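Local coordinates for protein alkaline phosphatase (Antarctic bacterium, PDB 2W5V) that probably hydrolyses phosphate monoesters at alkaline pH, using a pair of zinc ions and a magnesium ion in its active site, at residues D301-G306 and G336-L341. The protein carries 1 engineered substitution. Numbering follows the deposited sequence.
Sequences DHETGG and GHSATL. With ZN (zinc ion), chain H; ZN (zinc ion), chain G.
His302 and His337 stack face to face, ring centroids 3.5 Å apart and planes at 21°, and each binds a different zinc. Asp301 OD2 and His302 NE2 share one zinc with Asp43, while Asp301 OD1 lies over the His302 face turned from His337. The other ring nitrogen, His302 ND1, donates in its ring plane to Glu303 O at 3.0 Å. Ser338 N reaches Glu303 O at 2.9 Å from the opposite face of the carbonyl plane, so two donors grip it. With CG anti to the backbone N (chi1 -171°) and a bend at chi2, Glu303 accepts at OE1 from Ser338 OG, 2.6 Å away on the anti side of the carboxylate and 35° out of its plane, while Gly306 N takes the syn lone pair. Gln49 holds the other carboxylate oxygen, and Thr340 CG2 packs against Glu303 CB. Shortening Glu303 to an alanine would probably leave the buried Ser338 hydroxyl and Gly306 N without their shared acceptor, and Gln49 without its partner. On the ladder face of His337, Thr304 CG2 lies 3.5 Å from His337 CD2. Gly305 N closes the antiparallel ladder on Gly336 O at 2.9 Å. His337 NE2 binds the second zinc with Asp259 and His263, its ND1 being held by Thr82 O. Stack and ladder thus join ligands of both zincs, consistent with a fixed spacing of the two-metal centre of alkaline phosphatases.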
ATOM      1  N   ASP B 301     -12.268  -0.681  -3.526  1.00 16.82           N
ATOM      2  CA  ASP B 301     -12.540  -1.520  -4.687  1.00 13.69           C
ATOM      3  C   ASP B 301     -11.462  -1.365  -5.760  1.00 14.19           C
ATOM      4  O   ASP B 301     -11.221  -2.289  -6.524  1.00 17.63           O
ATOM      5  CB  ASP B 301     -13.964  -1.273  -5.238  1.00 16.27           C
ATOM      6  CG  ASP B 301     -14.225   0.187  -5.607  1.00 18.85           C
ATOM      7  OD1 ASP B 301     -13.479   1.072  -5.129  1.00 17.34           O
ATOM      8  OD2 ASP B 301     -15.187   0.445  -6.380  1.00 15.42           O
ATOM      9  N   HIS B 302     -10.803  -0.202  -5.779  1.00 12.52           N
ATOM     10  CA  HIS B 302      -9.755   0.140  -6.743  1.00 17.72           C
ATOM     11  C   HIS B 302      -9.277   1.560  -6.413  1.00 15.91           C
ATOM     12  O   HIS B 302      -9.817   2.200  -5.508  1.00 17.39           O
ATOM     13  CB  HIS B 302     -10.323   0.136  -8.157  1.00 14.93           C
ATOM     14  CG  HIS B 302     -11.495   1.054  -8.306  1.00 14.22           C
ATOM     15  ND1 HIS B 302     -11.354   2.413  -8.472  1.00 15.20           N
ATOM     16  CD2 HIS B 302     -12.823   0.813  -8.231  1.00 15.59           C
ATOM     17  CE1 HIS B 302     -12.552   2.971  -8.526  1.00 17.70           C
ATOM     18  NE2 HIS B 302     -13.460   2.020  -8.386  1.00 15.51           N
ATOM     19  N   GLU B 303      -8.275   2.050  -7.145  1.00 12.22           N
ATOM     20  CA  GLU B 303      -7.784   3.420  -6.977  1.00 12.35           C
ATOM     21  C   GLU B 303      -8.371   4.262  -8.100  1.00 18.00           C
ATOM     22  O   GLU B 303      -8.718   3.720  -9.158  1.00 17.08           O
ATOM     23  CB  GLU B 303      -6.248   3.452  -7.080  1.00 10.78           C
ATOM     24  CG  GLU B 303      -5.606   4.794  -6.710  1.00 14.98           C
ATOM     25  CD  GLU B 303      -5.444   5.800  -7.873  1.00 25.42           C
ATOM     26  OE1 GLU B 303      -5.677   5.455  -9.062  1.00 26.56           O
ATOM     27  OE2 GLU B 303      -5.075   6.961  -7.577  1.00 25.05           O
ATOM     28  N   THR B 304      -8.479   5.576  -7.911  1.00 15.95           N
ATOM     29  CA  THR B 304      -8.869   6.404  -9.059  1.00 20.58           C
ATOM     30  C   THR B 304      -8.130   7.727  -9.145  1.00 19.31           C
ATOM     31  O   THR B 304      -7.888   8.384  -8.134  1.00 22.55           O
ATOM     32  CB  THR B 304     -10.391   6.654  -9.169  1.00 25.66           C
ATOM     33  OG1 THR B 304     -10.721   7.949  -8.669  1.00 41.23           O
ATOM     34  CG2 THR B 304     -11.167   5.607  -8.452  1.00 13.20           C
ATOM     35  N   GLY B 305      -7.751   8.089 -10.366  1.00 18.42           N
ATOM     36  CA  GLY B 305      -7.151   9.386 -10.630  1.00 13.29           C
ATOM     37  C   GLY B 305      -5.631   9.439 -10.607  1.00 18.06           C
ATOM     38  O   GLY B 305      -5.040  10.417 -11.057  1.00 17.17           O
ATOM     39  N   GLY B 306      -4.989   8.393 -10.090  1.00 14.83           N
ATOM     40  CA  GLY B 306      -3.545   8.425  -9.937  1.00 16.40           C
ATOM     41  C   GLY B 306      -3.152   9.522  -8.958  1.00 17.24           C
ATOM     42  O   GLY B 306      -2.132  10.184  -9.129  1.00 19.90           O
ATOM     43  N   GLY B 336      -9.646   8.347 -14.742  1.00 17.84           N
ATOM     44  CA  GLY B 336     -10.304   7.066 -14.532  1.00 16.42           C
ATOM     45  C   GLY B 336      -9.690   6.226 -13.427  1.00 18.94           C
ATOM     46  O   GLY B 336      -8.850   6.705 -12.668  1.00 20.62           O
ATOM     47  N   HIS B 337     -10.119   4.972 -13.334  1.00 14.77           N
ATOM     48  CA  HIS B 337      -9.574   4.041 -12.346  1.00 16.81           C
ATOM     49  C   HIS B 337      -8.169   3.576 -12.691  1.00 15.23           C
ATOM     50  O   HIS B 337      -7.710   3.752 -13.816  1.00 17.24           O
ATOM     51  CB  HIS B 337     -10.471   2.811 -12.222  1.00 15.20           C
ATOM     52  CG  HIS B 337     -11.876   3.134 -11.834  1.00 15.06           C
ATOM     53  ND1 HIS B 337     -12.872   2.183 -11.787  1.00 16.27           N
ATOM     54  CD2 HIS B 337     -12.454   4.306 -11.491  1.00 20.75           C
ATOM     55  CE1 HIS B 337     -14.005   2.754 -11.419  1.00 23.33           C
ATOM     56  NE2 HIS B 337     -13.775   4.041 -11.228  1.00 25.77           N
ATOM     57  N   SER B 338      -7.490   2.963 -11.717  1.00 14.72           N
ATOM     58  CA  SER B 338      -6.186   2.374 -11.982  1.00 12.47           C
ATOM     59  C   SER B 338      -6.099   1.004 -11.316  1.00 17.44           C
ATOM     60  O   SER B 338      -6.875   0.705 -10.409  1.00 16.35           O
ATOM     61  CB  SER B 338      -5.056   3.286 -11.499  1.00 14.73           C
ATOM     62  OG  SER B 338      -4.899   3.185 -10.098  1.00 20.89           O
ATOM     63  N   ALA B 339      -5.148   0.189 -11.768  1.00 15.13           N
ATOM     64  CA  ALA B 339      -5.078  -1.213 -11.383  1.00 14.76           C
ATOM     65  C   ALA B 339      -4.072  -1.525 -10.265  1.00 19.14           C
ATOM     66  O   ALA B 339      -3.681  -2.682 -10.103  1.00 12.92           O
ATOM     67  CB  ALA B 339      -4.797  -2.088 -12.615  1.00 14.83           C
ATOM     68  N   THR B 340      -3.664  -0.529  -9.484  1.00 15.67           N
ATOM     69  CA  THR B 340      -2.767  -0.815  -8.350  1.00 12.97           C
ATOM     70  C   THR B 340      -3.405  -1.781  -7.361  1.00 14.43           C
ATOM     71  O   THR B 340      -4.625  -1.816  -7.207  1.00 16.14           O
ATOM     72  CB  THR B 340      -2.365   0.460  -7.575  1.00 15.84           C
ATOM     73  OG1 THR B 340      -1.559   0.091  -6.439  1.00 17.54           O
ATOM     74  CG2 THR B 340      -3.606   1.194  -7.098  1.00 17.48           C
ATOM     75  N   LEU B 341      -2.569  -2.572  -6.692  1.00 13.80           N
ATOM     76  CA  LEU B 341      -3.037  -3.355  -5.561  1.00 12.20           C
ATOM     77  C   LEU B 341      -3.547  -2.386  -4.494  1.00 18.54           C
ATOM     78  O   LEU B 341      -3.110  -1.232  -4.417  1.00 13.76           O
ATOM     79  CB  LEU B 341      -1.909  -4.211  -4.974  1.00 14.72           C
ATOM     80  CG  LEU B 341      -1.250  -5.280  -5.850  1.00 23.17           C
ATOM     81  CD1 LEU B 341      -0.175  -6.040  -5.055  1.00 28.23           C
ATOM     82  CD2 LEU B 341      -2.264  -6.239  -6.370  1.00 26.45           C
TER
HETATM   83 ZN    ZN H1377     -15.279   2.191  -7.384  1.00 19.01          ZN
HETATM   84 ZN    ZN G1376     -15.183   5.481 -10.553  0.90 24.13          ZN
HETATM   85  O   HOH W   1      -6.997  -0.945  -8.197  1.00 17.33           O
HETATM   86  O   HOH W   2     -17.524   5.522 -11.630  1.00 38.92           O